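Local coordinates for methyl-accepting chemotaxis protein, putative (Geobacter sulfurreducens, PDB 3OOV), which probably takes part in bacterial chemotaxis signalling, sensing a stimulus through a GAF domain whose ligand is not established, at residues Y34-I39 with A131-S136. Numbering follows the deposited sequence.
Sequences YERVNI and AVDNRS. With GOL (glycerol), chain C.
Arg36 and Arg135 lay their guanidinium groups flat on each other, centres 3.8 Å apart and planes 5° from parallel, an offset stack of like charges that the nearby carboxylates of Glu35 and Asp133 probably make tolerable. Arg135 grips the carboxylate of Asp133 side-on: its NE meets Asp133 OD1 at 3.0 Å in an almost straight bond (179°), and its NH2 meets Asp133 OD2. A bend at chi2 (-91°) turns the Arg36 chain so that its NE meets Glu35 OE2, 2.8 Å away. Each arginine thus has an acid at its edge and the other arginine over a face. An alanine in place of Arg135 would probably leave the carboxylate of Asp133 without its charged mate and Arg36 without its stacking partner. Arg135 N also bonds to Asp133 OD1, closing an Asx turn as the strand ends.

The backbones of Arg36-Asn38 and Ala131-Asp133 form an antiparallel ladder, in which Arg36 with Asp133 and Asn38 with Ala131 are the hydrogen-bonded pairs. These strands are neighbours in the middle of the antiparallel sheet of the GAF fold. Val37 and Val132 are buried on one face, where apolar branched side chains suit: Val132 CG1 touches Tyr34 CB at 3.8 Å, and Val37 meets Ala25 and Leu28 of helix 17-31. On the other face a glycerol, probably from crystallisation, gives a hydrogen bond from O3 to Asp133 OD2 (2.6 Å).

Just beyond the strand ends, side chains take over from the backbone ladder. The amide of Asn134 offers OD1 as acceptor to Glu35 N at 2.8 Å. A carboxylate suits position 35 because its two oxygens divide the work: Glu35 OE1 takes Ser136 N through its syn lone pair (2.9 Å) and Ser136 OG from above the carboxylate plane, while OE2 serves Arg36.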
ATOM      1  N   TYR A  34       3.196   5.857 -19.324  1.00 17.89           N
ATOM      2  CA  TYR A  34       3.567   4.528 -18.676  1.00 15.59           C
ATOM      3  C   TYR A  34       3.749   3.510 -19.746  1.00 15.10           C
ATOM      4  O   TYR A  34       2.908   3.380 -20.644  1.00 15.72           O
ATOM      5  CB  TYR A  34       2.526   4.028 -17.657  1.00 14.21           C
ATOM      6  CG  TYR A  34       2.499   4.997 -16.522  1.00 14.97           C
ATOM      7  CD1 TYR A  34       3.547   5.007 -15.615  1.00 14.91           C
ATOM      8  CD2 TYR A  34       1.542   6.013 -16.459  1.00 14.26           C
ATOM      9  CE1 TYR A  34       3.610   5.920 -14.612  1.00 15.62           C
ATOM     10  CE2 TYR A  34       1.583   6.955 -15.443  1.00 17.11           C
ATOM     11  CZ  TYR A  34       2.629   6.869 -14.488  1.00 19.24           C
ATOM     12  OH  TYR A  34       2.763   7.776 -13.442  1.00 18.27           O
ATOM     13  N   GLU A  35       4.809   2.743 -19.630  1.00 13.73           N
ATOM     14  CA  GLU A  35       5.279   1.914 -20.712  1.00 14.23           C
ATOM     15  C   GLU A  35       4.419   0.621 -20.872  1.00 14.24           C
ATOM     16  O   GLU A  35       4.093   0.247 -21.975  1.00 15.73           O
ATOM     17  CB  GLU A  35       6.737   1.543 -20.356  1.00 13.99           C
ATOM     18  CG  GLU A  35       7.467   0.899 -21.471  1.00 19.36           C
ATOM     19  CD  GLU A  35       8.654  -0.034 -21.016  1.00 24.41           C
ATOM     20  OE1 GLU A  35       9.501   0.497 -20.198  1.00 15.12           O
ATOM     21  OE2 GLU A  35       8.715  -1.256 -21.532  1.00 17.52           O
ATOM     22  N   ARG A  36       4.084  -0.063 -19.772  1.00 12.21           N
ATOM     23  CA  ARG A  36       3.284  -1.273 -19.794  1.00 12.94           C
ATOM     24  C   ARG A  36       2.117  -1.126 -18.821  1.00 12.44           C
ATOM     25  O   ARG A  36       2.319  -0.776 -17.657  1.00 14.36           O
ATOM     26  CB  ARG A  36       4.138  -2.476 -19.372  1.00 11.17           C
ATOM     27  CG  ARG A  36       5.461  -2.506 -19.990  1.00 15.43           C
ATOM     28  CD  ARG A  36       5.517  -3.266 -21.294  1.00 13.93           C
ATOM     29  NE  ARG A  36       6.893  -3.351 -21.783  1.00 14.51           N
ATOM     30  CZ  ARG A  36       7.446  -4.440 -22.359  1.00 17.41           C
ATOM     31  NH1 ARG A  36       6.754  -5.581 -22.506  1.00 14.25           N
ATOM     32  NH2 ARG A  36       8.717  -4.404 -22.779  1.00 13.80           N
ATOM     33  N   VAL A  37       0.905  -1.317 -19.317  1.00 12.29           N
ATOM     34  CA  VAL A  37      -0.300  -1.154 -18.532  1.00 12.48           C
ATOM     35  C   VAL A  37      -1.130  -2.387 -18.794  1.00 12.81           C
ATOM     36  O   VAL A  37      -1.580  -2.637 -19.938  1.00 12.90           O
ATOM     37  CB  VAL A  37      -1.099   0.117 -18.849  1.00 12.70           C
ATOM     38  CG1 VAL A  37      -2.404   0.186 -17.987  1.00  8.36           C
ATOM     39  CG2 VAL A  37      -0.207   1.366 -18.575  1.00 13.65           C
ATOM     40  N   ASN A  38      -1.247  -3.164 -17.733  1.00 10.54           N
ATOM     41  CA  ASN A  38      -1.922  -4.456 -17.781  1.00 12.66           C
ATOM     42  C   ASN A  38      -3.172  -4.381 -16.892  1.00 12.83           C
ATOM     43  O   ASN A  38      -3.136  -3.840 -15.752  1.00 14.69           O
ATOM     44  CB  ASN A  38      -0.989  -5.617 -17.408  1.00 10.24           C
ATOM     45  CG  ASN A  38       0.233  -5.692 -18.333  1.00 12.74           C
ATOM     46  OD1 ASN A  38       0.099  -5.866 -19.570  1.00 14.30           O
ATOM     47  ND2 ASN A  38       1.445  -5.501 -17.751  1.00 10.18           N
ATOM     48  N   ILE A  39      -4.295  -4.819 -17.437  1.00 12.31           N
ATOM     49  CA  ILE A  39      -5.527  -4.831 -16.635  1.00 12.17           C
ATOM     50  C   ILE A  39      -6.186  -6.211 -16.677  1.00 12.87           C
ATOM     51  O   ILE A  39      -6.455  -6.740 -17.748  1.00 12.44           O
ATOM     52  CB  ILE A  39      -6.532  -3.754 -17.078  1.00 12.40           C
ATOM     53  CG1 ILE A  39      -5.873  -2.395 -17.111  1.00 11.45           C
ATOM     54  CG2 ILE A  39      -7.829  -3.750 -16.133  1.00  8.99           C
ATOM     55  CD1 ILE A  39      -6.800  -1.287 -17.767  1.00 15.46           C
ATOM     56  N   ALA A 131      -1.788  -3.610 -13.341  1.00 12.34           N
ATOM     57  CA  ALA A 131      -0.368  -3.907 -13.077  1.00 10.54           C
ATOM     58  C   ALA A 131       0.395  -3.002 -14.064  1.00 11.95           C
ATOM     59  O   ALA A 131       0.214  -3.120 -15.277  1.00 12.39           O
ATOM     60  CB  ALA A 131      -0.085  -5.409 -13.377  1.00  9.95           C
ATOM     61  N   VAL A 132       1.268  -2.132 -13.558  1.00 13.05           N
ATOM     62  CA  VAL A 132       1.893  -1.091 -14.363  1.00 12.12           C
ATOM     63  C   VAL A 132       3.427  -1.127 -14.140  1.00 13.29           C
ATOM     64  O   VAL A 132       3.900  -1.389 -13.009  1.00 12.05           O
ATOM     65  CB  VAL A 132       1.348   0.329 -14.083  1.00 12.54           C
ATOM     66  CG1 VAL A 132       2.036   1.420 -15.006  1.00 11.52           C
ATOM     67  CG2 VAL A 132      -0.168   0.429 -14.321  1.00  8.92           C
ATOM     68  N   ASP A 133       4.190  -0.944 -15.232  1.00 12.58           N
ATOM     69  CA  ASP A 133       5.644  -0.866 -15.137  1.00 14.30           C
ATOM     70  C   ASP A 133       6.272   0.005 -16.224  1.00 15.49           C
ATOM     71  O   ASP A 133       5.663   0.237 -17.279  1.00 13.36           O
ATOM     72  CB  ASP A 133       6.310  -2.248 -15.067  1.00 13.40           C
ATOM     73  CG  ASP A 133       6.365  -2.930 -16.410  1.00 17.29           C
ATOM     74  OD1 ASP A 133       7.251  -2.516 -17.208  1.00 18.21           O
ATOM     75  OD2 ASP A 133       5.508  -3.842 -16.710  1.00 16.47           O
ATOM     76  N   ASN A 134       7.483   0.518 -15.913  1.00 16.45           N
ATOM     77  CA  ASN A 134       8.327   1.260 -16.896  1.00 15.63           C
ATOM     78  C   ASN A 134       9.671   0.467 -16.936  1.00 14.59           C
ATOM     79  O   ASN A 134      10.728   0.988 -16.601  1.00 11.67           O
ATOM     80  CB  ASN A 134       8.546   2.699 -16.363  1.00 15.38           C
ATOM     81  CG  ASN A 134       7.354   3.628 -16.608  1.00 20.08           C
ATOM     82  OD1 ASN A 134       6.535   3.408 -17.516  1.00 22.55           O
ATOM     83  ND2 ASN A 134       7.267   4.692 -15.819  1.00 15.63           N
ATOM     84  N   ARG A 135       9.610  -0.815 -17.244  1.00 13.58           N
ATOM     85  CA  ARG A 135      10.776  -1.672 -17.026  1.00 14.64           C
ATOM     86  C   ARG A 135      12.021  -1.281 -17.841  1.00 15.70           C
ATOM     87  O   ARG A 135      13.080  -1.763 -17.546  1.00 15.56           O
ATOM     88  CB  ARG A 135      10.427  -3.129 -17.340  1.00 13.20           C
ATOM     89  CG  ARG A 135      10.358  -3.458 -18.864  1.00 15.49           C
ATOM     90  CD  ARG A 135       9.710  -4.873 -19.117  1.00 16.29           C
ATOM     91  NE  ARG A 135       8.321  -4.920 -18.651  1.00 15.25           N
ATOM     92  CZ  ARG A 135       7.480  -5.956 -18.837  1.00 14.85           C
ATOM     93  NH1 ARG A 135       7.898  -7.044 -19.429  1.00  9.85           N
ATOM     94  NH2 ARG A 135       6.205  -5.901 -18.417  1.00 11.88           N
ATOM     95  N   SER A 136      11.880  -0.497 -18.916  1.00 17.21           N
ATOM     96  CA  SER A 136      13.056  -0.186 -19.696  1.00 20.76           C
ATOM     97  C   SER A 136      13.696   1.106 -19.157  1.00 20.73           C
ATOM     98  O   SER A 136      14.806   1.452 -19.541  1.00 20.51           O
ATOM     99  CB  SER A 136      12.757  -0.138 -21.197  1.00 20.72           C
ATOM    100  OG  SER A 136      12.311   1.133 -21.539  1.00 26.13           O
TER
HETATM  101  C1  GOL C 167       4.172  -7.023 -13.180  1.00 23.56           C
HETATM  102  O1  GOL C 167       3.721  -8.353 -13.115  1.00 18.53           O
HETATM  103  C2  GOL C 167       3.798  -6.549 -14.570  1.00 24.34           C
HETATM  104  O2  GOL C 167       4.806  -7.009 -15.483  1.00 28.15           O
HETATM  105  C3  GOL C 167       3.766  -5.043 -14.475  1.00 23.48           C
HETATM  106  O3  GOL C 167       3.234  -4.468 -15.650  1.00 18.52           O